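Local atomic coordinates of malonyl-CoA-[acyl-carrier-protein] transacylase (Coxiella burnetii, PDB entry 3TQE), a protein that probably transfers the malonyl group from malonyl-CoA to holo-acyl carrier protein, supplying malonyl-ACP for fatty acid synthesis. Residues Ile265-Cys279 / Ile289-Leu301. Sequence-based numbering, arbitrary orientation. Where two conformers were deposited one is given.
Sequences IKYIEEQGIKVFMEC and IKRIDRQSEILPL
With CG anti to the carbonyl carbon (chi1 -64°), the Phe276 ring lies against Ile289, whose CG2, anti to its own backbone N, sits over one face, offset toward the rim, in a CH-pi contact 4.1 Å from the ring centroid. The Glu297 carbonyl oxygen meets the edge of the same ring, near its plane. Ile265 continues this apolar layer between the helices, its CD1 3.7 Å from Ile289 CG1 and its CG2 3.8 Å from Ile292 CG2, the side chains crossing nearly at right angles. Beyond the isoleucines the carboxylates of Glu269 and Asp293 meet with planes 63° apart; OE2 of Glu269 lies 2.6 Å from OD2 of Asp293, so one acid probably keeps its proton. Asp293 OD1 accepts from Gln295 N in an Asx turn.

Strands 275-278 and 297-300 run parallel, and Phe276 is bonded through both its N and its O to strand 297-300: its N donates to Glu297 O (2.8 Å) and its O accepts from Leu299 N (2.8 Å). On the other face, Val275 CG1 packs against Leu299 CD1, while Leu301 CD1 reaches CB of Met277, a selenomethionine, at 3.8 Å, where Ala310 of helix 304-313 touches both residues. The extended Glu278 side chain accepts through OE2 from Leu285 N and through OE1 from Ala286 N, tying strand 275-278 to the following helix. Strand 275-278, helix 284-292 and edge strand 297-300 thus form a beta-alpha-beta crossover of the parallel sheet in the acyltransferase fold.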
ATOM      1  N   ILE A 265       9.873   6.848   3.747  1.00 12.31           N
ATOM      2  CA  ILE A 265       9.534   7.773   4.817  1.00 13.07           C
ATOM      3  C   ILE A 265      10.751   8.615   5.164  1.00 13.99           C
ATOM      4  O   ILE A 265      10.629   9.820   5.368  1.00 14.11           O
ATOM      5  CB  ILE A 265       8.985   7.040   6.032  1.00 13.39           C
ATOM      6  CG1 ILE A 265       7.688   6.309   5.678  1.00 14.66           C
ATOM      7  CG2 ILE A 265       8.812   7.965   7.210  1.00 14.70           C
ATOM      8  CD1 ILE A 265       6.595   7.151   5.069  1.00 14.11           C
ATOM      9  N   LYS A 266      11.919   8.000   5.196  1.00 15.03           N
ATOM     10  CA  LYS A 266      13.129   8.754   5.485  1.00 16.65           C
ATOM     11  C   LYS A 266      13.396   9.812   4.405  1.00 16.66           C
ATOM     12  O   LYS A 266      13.799  10.936   4.720  1.00 17.74           O
ATOM     13  CB  LYS A 266      14.305   7.812   5.625  1.00 17.61           C
ATOM     14  CG  LYS A 266      14.236   7.070   6.957  1.00 22.18           C
ATOM     15  CD  LYS A 266      15.374   6.134   7.150  1.00 27.78           C
ATOM     16  CE  LYS A 266      15.341   5.559   8.557  1.00 32.23           C
ATOM     17  NZ  LYS A 266      16.639   4.934   8.891  1.00 37.33           N
ATOM     18  N   TYR A 267      13.125   9.481   3.149  1.00 15.19           N
ATOM     19  CA  TYR A 267      13.299  10.406   2.028  1.00 16.40           C
ATOM     20  C   TYR A 267      12.387  11.589   2.225  1.00 15.23           C
ATOM     21  O   TYR A 267      12.799  12.737   2.069  1.00 16.72           O
ATOM     22  CB  TYR A 267      12.988   9.720   0.703  1.00 16.91           C
ATOM     23  CG  TYR A 267      13.141  10.534  -0.552  1.00 21.80           C
ATOM     24  CD1 TYR A 267      14.207  10.290  -1.420  1.00 26.43           C
ATOM     25  CD2 TYR A 267      12.215  11.479  -0.919  1.00 25.95           C
ATOM     26  CE1 TYR A 267      14.365  11.000  -2.595  1.00 28.34           C
ATOM     27  CE2 TYR A 267      12.389  12.233  -2.105  1.00 28.23           C
ATOM     28  CZ  TYR A 267      13.461  11.983  -2.924  1.00 29.53           C
ATOM     29  OH  TYR A 267      13.644  12.660  -4.112  1.00 32.55           O
ATOM     30  N   ILE A 268      11.144  11.324   2.596  1.00 13.89           N
ATOM     31  CA  ILE A 268      10.149  12.382   2.735  1.00 13.85           C
ATOM     32  C   ILE A 268      10.548  13.297   3.904  1.00 14.65           C
ATOM     33  O   ILE A 268      10.518  14.521   3.796  1.00 15.21           O
ATOM     34  CB  ILE A 268       8.750  11.791   2.915  1.00 13.67           C
ATOM     35  CG1 ILE A 268       8.320  11.144   1.599  1.00 14.62           C
ATOM     36  CG2 ILE A 268       7.759  12.837   3.381  1.00 15.29           C
ATOM     37  CD1 ILE A 268       7.082  10.248   1.681  1.00 15.34           C
ATOM     38  N   GLU A 269      10.987  12.707   4.995  1.00 15.32           N
ATOM     39  CA  GLU A 269      11.396  13.473   6.159  1.00 17.45           C
ATOM     40  C   GLU A 269      12.641  14.276   5.892  1.00 18.44           C
ATOM     41  O   GLU A 269      12.736  15.409   6.363  1.00 19.17           O
ATOM     42  CB  GLU A 269      11.571  12.562   7.339  1.00 18.87           C
ATOM     43  CG  GLU A 269      10.261  12.042   7.814  1.00 22.11           C
ATOM     44  CD  GLU A 269      10.278  11.671   9.251  1.00 30.18           C
ATOM     45  OE1 GLU A 269      11.214  10.946   9.643  1.00 36.10           O
ATOM     46  OE2 GLU A 269       9.352  12.090   9.974  1.00 33.33           O
ATOM     47  N   GLU A 270      13.537  13.743   5.071  1.00 19.46           N
ATOM     48  CA  GLU A 270      14.738  14.495   4.693  1.00 22.22           C
ATOM     49  C   GLU A 270      14.421  15.730   3.865  1.00 21.85           C
ATOM     50  O   GLU A 270      15.233  16.666   3.805  1.00 23.67           O
ATOM     51  CB  GLU A 270      15.705  13.621   3.916  1.00 23.58           C
ATOM     52  CG  GLU A 270      16.458  12.667   4.779  1.00 30.08           C
ATOM     53  CD  GLU A 270      17.263  11.655   3.975  1.00 37.34           C
ATOM     54  OE1 GLU A 270      17.349  11.795   2.720  1.00 43.10           O
ATOM     55  OE2 GLU A 270      17.806  10.712   4.594  1.00 42.79           O
ATOM     56  N   GLN A 271      13.264  15.729   3.213  1.00 21.82           N
ATOM     57  CA  GLN A 271      12.764  16.868   2.484  1.00 22.32           C
ATOM     58  C   GLN A 271      12.034  17.874   3.376  1.00 22.63           C
ATOM     59  O   GLN A 271      11.535  18.913   2.893  1.00 26.42           O
ATOM     60  CB  GLN A 271      11.886  16.394   1.326  1.00 22.28           C
ATOM     61  CG  GLN A 271      12.693  15.585   0.275  1.00 23.59           C
ATOM     62  CD  GLN A 271      13.834  16.384  -0.326  1.00 25.36           C
ATOM     63  OE1 GLN A 271      13.644  17.525  -0.666  1.00 25.10           O
ATOM     64  NE2 GLN A 271      15.009  15.769  -0.502  1.00 28.61           N
ATOM     65  N   GLY A 272      12.036  17.633   4.675  1.00 20.72           N
ATOM     66  CA  GLY A 272      11.425  18.549   5.620  1.00 21.70           C
ATOM     67  C   GLY A 272       9.965  18.293   5.907  1.00 21.13           C
ATOM     68  O   GLY A 272       9.317  19.053   6.611  1.00 23.19           O
ATOM     69  N   ILE A 273       9.438  17.187   5.412  1.00 18.68           N
ATOM     70  CA  ILE A 273       8.034  16.911   5.573  1.00 19.08           C
ATOM     71  C   ILE A 273       7.896  15.939   6.706  1.00 19.43           C
ATOM     72  O   ILE A 273       8.375  14.795   6.591  1.00 21.39           O
ATOM     73  CB  ILE A 273       7.465  16.298   4.292  1.00 18.33           C
ATOM     74  CG1 ILE A 273       7.607  17.291   3.130  1.00 19.54           C
ATOM     75  CG2 ILE A 273       6.027  15.821   4.543  1.00 20.28           C
ATOM     76  CD1 ILE A 273       7.412  16.731   1.757  1.00 21.74           C
ATOM     77  N   LYS A 274       7.221  16.356   7.769  1.00 19.71           N
ATOM     78  CA  LYS A 274       7.053  15.521   8.940  1.00 21.43           C
ATOM     79  C   LYS A 274       5.599  15.343   9.315  1.00 19.57           C
ATOM     80  O   LYS A 274       5.323  14.797  10.351  1.00 20.56           O
ATOM     81  CB  LYS A 274       7.866  16.047  10.125  1.00 23.87           C
ATOM     82  CG  LYS A 274       9.327  16.074   9.763  1.00 29.53           C
ATOM     83  CD  LYS A 274      10.291  16.115  10.922  1.00 35.25           C
ATOM     84  CE  LYS A 274      11.703  15.869  10.411  1.00 38.61           C
ATOM     85  NZ  LYS A 274      11.907  16.396   9.010  1.00 40.97           N
ATOM     86  N   VAL A 275       4.688  15.775   8.448  1.00 17.83           N
ATOM     87  CA  VAL A 275       3.261  15.603   8.656  1.00 16.49           C
ATOM     88  C   VAL A 275       2.764  14.727   7.527  1.00 14.59           C
ATOM     89  O   VAL A 275       3.028  14.984   6.364  1.00 14.67           O
ATOM     90  CB  VAL A 275       2.510  16.924   8.614  1.00 17.53           C
ATOM     91  CG1 VAL A 275       1.033  16.704   8.704  1.00 19.21           C
ATOM     92  CG2 VAL A 275       3.000  17.804   9.748  1.00 20.42           C
ATOM     93  N   PHE A 276       2.139  13.636   7.911  1.00 13.79           N
ATOM     94  CA  PHE A 276       1.658  12.627   6.978  1.00 13.45           C
ATOM     95  C   PHE A 276       0.162  12.474   7.192  1.00 14.51           C
ATOM     96  O   PHE A 276      -0.310  12.453   8.325  1.00 16.38           O
ATOM     97  CB  PHE A 276       2.325  11.282   7.282  1.00 13.36           C
ATOM     98  CG  PHE A 276       3.815  11.296   7.087  1.00 14.29           C
ATOM     99  CD1 PHE A 276       4.384  10.868   5.902  1.00 14.62           C
ATOM    100  CD2 PHE A 276       4.647  11.788   8.073  1.00 15.34           C
ATOM    101  CE1 PHE A 276       5.746  10.900   5.724  1.00 16.89           C
ATOM    102  CE2 PHE A 276       6.033  11.825   7.876  1.00 16.20           C
ATOM    103  CZ  PHE A 276       6.562  11.398   6.710  1.00 15.90           C
HETATM  104  N   MSE A 277      -0.578  12.326   6.108  1.00 13.73           N
HETATM  105  CA  MSE A 277      -2.005  12.039   6.184  0.50 14.26           C
HETATM  106  C   MSE A 277      -2.182  10.666   5.613  1.00 13.52           C
HETATM  107  O   MSE A 277      -1.685  10.388   4.519  1.00 13.90           O
HETATM  108  CB  MSE A 277      -2.819  12.999   5.332  0.50 15.27           C
HETATM  109  CG  MSE A 277      -3.211  14.226   6.017  0.50 17.17           C
HETATM  110 SE   MSE A 277      -1.665  15.262   6.303  0.50 20.96          SE
HETATM  111  CE  MSE A 277      -2.565  16.848   6.974  0.50 17.17           C
ATOM    112  N   GLU A 278      -2.864   9.811   6.355  1.00 13.02           N
ATOM    113  CA  GLU A 278      -3.106   8.460   5.916  1.00 13.45           C
ATOM    114  C   GLU A 278      -4.401   8.451   5.123  1.00 13.36           C
ATOM    115  O   GLU A 278      -5.498   8.654   5.659  1.00 14.55           O
ATOM    116  CB  GLU A 278      -3.131   7.499   7.098  1.00 14.34           C
ATOM    117  CG  GLU A 278      -3.300   6.038   6.704  1.00 16.24           C
ATOM    118  CD  GLU A 278      -2.668   5.022   7.658  1.00 18.05           C
ATOM    119  OE1 GLU A 278      -2.312   5.360   8.816  1.00 19.15           O
ATOM    120  OE2 GLU A 278      -2.509   3.856   7.215  1.00 17.73           O
ATOM    121  N   CYS A 279      -4.256   8.328   3.819  1.00 13.41           N
ATOM    122  CA  CYS A 279      -5.367   8.473   2.904  1.00 14.40           C
ATOM    123  C   CYS A 279      -5.935   7.114   2.582  1.00 14.45           C
ATOM    124  O   CYS A 279      -5.750   6.571   1.514  1.00 14.42           O
ATOM    125  CB  CYS A 279      -4.929   9.220   1.663  1.00 15.57           C
ATOM    126  SG  CYS A 279      -6.288   9.819   0.669  1.00 17.11           S
ATOM    127  N   ILE A 289       5.044   4.683  10.495  1.00 16.00           N
ATOM    128  CA  ILE A 289       5.727   5.957  10.392  1.00 16.40           C
ATOM    129  C   ILE A 289       6.145   6.455  11.767  1.00 17.59           C
ATOM    130  O   ILE A 289       7.245   6.961  11.928  1.00 18.55           O
ATOM    131  CB  ILE A 289       4.847   6.969   9.658  1.00 15.01           C
ATOM    132  CG1 ILE A 289       4.668   6.519   8.210  1.00 15.42           C
ATOM    133  CG2 ILE A 289       5.454   8.382   9.712  1.00 16.03           C
ATOM    134  CD1 ILE A 289       3.574   7.261   7.450  1.00 15.65           C
ATOM    135  N   LYS A 290       5.291   6.270  12.760  1.00 19.06           N
ATOM    136  CA  LYS A 290       5.611   6.688  14.127  1.00 21.48           C
ATOM    137  C   LYS A 290       6.809   5.924  14.670  1.00 22.72           C
ATOM    138  O   LYS A 290       7.577   6.475  15.478  1.00 24.15           O
ATOM    139  CB  LYS A 290       4.380   6.541  15.038  1.00 22.33           C
ATOM    140  CG  LYS A 290       4.439   7.340  16.327  1.00 27.81           C
ATOM    141  CD  LYS A 290       4.588   8.847  16.045  1.00 32.13           C
ATOM    142  CE  LYS A 290       3.333   9.638  16.323  1.00 36.68           C
ATOM    143  NZ  LYS A 290       3.687  11.044  16.718  1.00 37.74           N
ATOM    144  N   ARG A 291       6.967   4.670  14.267  1.00 23.33           N
ATOM    145  CA  ARG A 291       8.119   3.881  14.675  0.50 24.69           C
ATOM    146  C   ARG A 291       9.389   4.351  13.988  1.00 24.32           C
ATOM    147  O   ARG A 291      10.451   4.398  14.615  1.00 25.77           O
ATOM    148  CB  ARG A 291       7.866   2.393  14.458  0.50 25.29           C
ATOM    149  CG  ARG A 291       6.805   1.852  15.386  0.50 28.86           C
ATOM    150  CD  ARG A 291       6.788   0.338  15.418  0.50 32.95           C
ATOM    151  NE  ARG A 291       6.068  -0.156  16.586  0.50 37.31           N
ATOM    152  CZ  ARG A 291       4.906  -0.792  16.537  0.50 41.18           C
ATOM    153  NH1 ARG A 291       4.326  -1.028  15.371  0.50 42.08           N
ATOM    154  NH2 ARG A 291       4.326  -1.208  17.658  0.50 43.18           N
ATOM    155  N   ILE A 292       9.280   4.747  12.715  1.00 22.64           N
ATOM    156  CA  ILE A 292      10.397   5.283  11.959  1.00 22.39           C
ATOM    157  C   ILE A 292      10.846   6.608  12.563  1.00 24.16           C
ATOM    158  O   ILE A 292      12.061   6.855  12.722  1.00 25.78           O
ATOM    159  CB  ILE A 292      10.026   5.449  10.465  1.00 21.30           C
ATOM    160  CG1 ILE A 292       9.806   4.076   9.847  1.00 18.02           C
ATOM    161  CG2 ILE A 292      11.138   6.156   9.674  1.00 21.16           C
ATOM    162  CD1 ILE A 292       9.025   4.105   8.528  1.00 18.52           C
ATOM    163  N   ASP A 293       9.875   7.444  12.922  1.00 24.90           N
ATOM    164  CA  ASP A 293      10.164   8.745  13.545  1.00 26.58           C
ATOM    165  C   ASP A 293       9.091   9.135  14.539  1.00 27.81           C
ATOM    166  O   ASP A 293       8.001   9.544  14.159  1.00 25.88           O
ATOM    167  CB  ASP A 293      10.287   9.830  12.488  1.00 26.78           C
ATOM    168  CG  ASP A 293      10.501  11.229  13.101  1.00 29.87           C
ATOM    169  OD1 ASP A 293      10.800  11.327  14.312  1.00 33.33           O
ATOM    170  OD2 ASP A 293      10.318  12.231  12.378  1.00 34.06           O
ATOM    171  N   ARG A 294       9.413   9.062  15.827  1.00 29.79           N
ATOM    172  CA  ARG A 294       8.428   9.335  16.865  1.00 32.32           C
ATOM    173  C   ARG A 294       7.958  10.795  16.852  1.00 31.68           C
ATOM    174  O   ARG A 294       6.904  11.112  17.399  1.00 32.94           O
ATOM    175  CB  ARG A 294       8.995   8.969  18.246  1.00 34.34           C
ATOM    176  CG  ARG A 294       7.957   8.867  19.361  1.00 41.35           C
ATOM    177  CD  ARG A 294       6.906   7.783  19.108  1.00 49.39           C
ATOM    178  NE  ARG A 294       7.490   6.462  18.832  1.00 56.40           N
ATOM    179  CZ  ARG A 294       6.786   5.333  18.708  1.00 61.87           C
ATOM    180  NH1 ARG A 294       5.461   5.334  18.835  1.00 64.03           N
ATOM    181  NH2 ARG A 294       7.416   4.188  18.467  1.00 64.25           N
ATOM    182  N   GLN A 295       8.725  11.675  16.218  1.00 30.59           N
ATOM    183  CA  GLN A 295       8.355  13.078  16.129  1.00 31.13           C
ATOM    184  C   GLN A 295       7.465  13.402  14.926  1.00 29.19           C
ATOM    185  O   GLN A 295       6.961  14.517  14.796  1.00 28.56           O
ATOM    186  CB  GLN A 295       9.614  13.954  16.101  1.00 32.35           C
ATOM    187  CG  GLN A 295      10.509  13.780  17.339  1.00 36.07           C
ATOM    188  CD  GLN A 295       9.741  13.901  18.649  1.00 41.61           C
ATOM    189  OE1 GLN A 295       9.906  13.079  19.563  1.00 46.28           O
ATOM    190  NE2 GLN A 295       8.891  14.920  18.748  1.00 44.85           N
ATOM    191  N   SER A 296       7.256  12.437  14.041  1.00 26.23           N
ATOM    192  CA  SER A 296       6.345  12.671  12.933  1.00 25.31           C
ATOM    193  C   SER A 296       4.924  12.764  13.450  1.00 23.88           C
ATOM    194  O   SER A 296       4.609  12.346  14.557  1.00 24.52           O
ATOM    195  CB  SER A 296       6.449  11.541  11.925  1.00 25.06           C
ATOM    196  OG  SER A 296       6.023  10.329  12.497  1.00 25.90           O
ATOM    197  N   GLU A 297       4.060  13.321  12.629  1.00 21.87           N
ATOM    198  CA  GLU A 297       2.652  13.379  12.919  1.00 21.43           C
ATOM    199  C   GLU A 297       1.908  12.720  11.772  1.00 19.75           C
ATOM    200  O   GLU A 297       2.178  13.039  10.638  1.00 19.23           O
ATOM    201  CB  GLU A 297       2.249  14.838  13.006  1.00 22.39           C
ATOM    202  CG  GLU A 297       0.794  15.074  13.273  1.00 28.76           C
ATOM    203  CD  GLU A 297       0.459  16.525  13.595  1.00 34.63           C
ATOM    204  OE1 GLU A 297       1.307  17.409  13.395  1.00 38.84           O
ATOM    205  OE2 GLU A 297      -0.671  16.779  14.062  1.00 40.32           O
ATOM    206  N   ILE A 298       1.011  11.787  12.072  1.00 17.68           N
ATOM    207  CA  ILE A 298       0.219  11.124  11.040  1.00 17.46           C
ATOM    208  C   ILE A 298      -1.230  11.328  11.400  1.00 17.62           C
ATOM    209  O   ILE A 298      -1.673  10.996  12.512  1.00 20.73           O
ATOM    210  CB  ILE A 298       0.523   9.613  10.899  1.00 17.72           C
ATOM    211  CG1 ILE A 298       2.029   9.370  10.816  1.00 16.31           C
ATOM    212  CG2 ILE A 298      -0.176   9.042   9.645  1.00 18.17           C
ATOM    213  CD1 ILE A 298       2.676   9.018  12.132  1.00 17.54           C
ATOM    214  N   LEU A 299      -1.963  11.912  10.477  1.00 16.32           N
ATOM    215  CA  LEU A 299      -3.337  12.251  10.710  1.00 16.22           C
ATOM    216  C   LEU A 299      -4.259  11.324   9.952  1.00 15.76           C
ATOM    217  O   LEU A 299      -4.062  11.070   8.782  1.00 16.02           O
ATOM    218  CB  LEU A 299      -3.577  13.670  10.253  1.00 17.52           C
ATOM    219  CG  LEU A 299      -2.740  14.706  11.023  1.00 21.29           C
ATOM    220  CD1 LEU A 299      -2.611  15.975  10.180  1.00 27.25           C
ATOM    221  CD2 LEU A 299      -3.397  14.976  12.328  1.00 28.87           C
ATOM    222  N   PRO A 300      -5.266  10.783  10.635  1.00 15.47           N
ATOM    223  CA  PRO A 300      -6.259   9.975   9.979  1.00 15.38           C
ATOM    224  C   PRO A 300      -7.284  10.822   9.251  1.00 14.75           C
ATOM    225  O   PRO A 300      -7.513  11.990   9.592  1.00 15.65           O
ATOM    226  CB  PRO A 300      -6.925   9.250  11.133  1.00 16.74           C
ATOM    227  CG  PRO A 300      -6.836  10.159  12.227  1.00 17.20           C
ATOM    228  CD  PRO A 300      -5.550  10.928  12.065  1.00 16.67           C
ATOM    229  N   LEU A 301      -7.922  10.224   8.263  1.00 14.48           N
ATOM    230  CA  LEU A 301      -8.836  10.936   7.383  1.00 13.83           C
ATOM    231  C   LEU A 301     -10.154  10.200   7.184  1.00 14.51           C
ATOM    232  O   LEU A 301     -10.771  10.312   6.134  1.00 15.75           O
ATOM    233  CB  LEU A 301      -8.174  11.160   6.039  1.00 13.82           C
ATOM    234  CG  LEU A 301      -6.935  12.051   6.011  1.00 13.88           C
ATOM    235  CD1 LEU A 301      -6.444  12.123   4.575  1.00 16.57           C
ATOM    236  CD2 LEU A 301      -7.209  13.450   6.563  1.00 15.20           C
TER
HETATM  237  O   HOH W   1       5.541  16.807  12.692  1.00 46.61           O
HETATM  238  O   HOH W   2      -7.072   7.603   7.435  1.00 16.66           O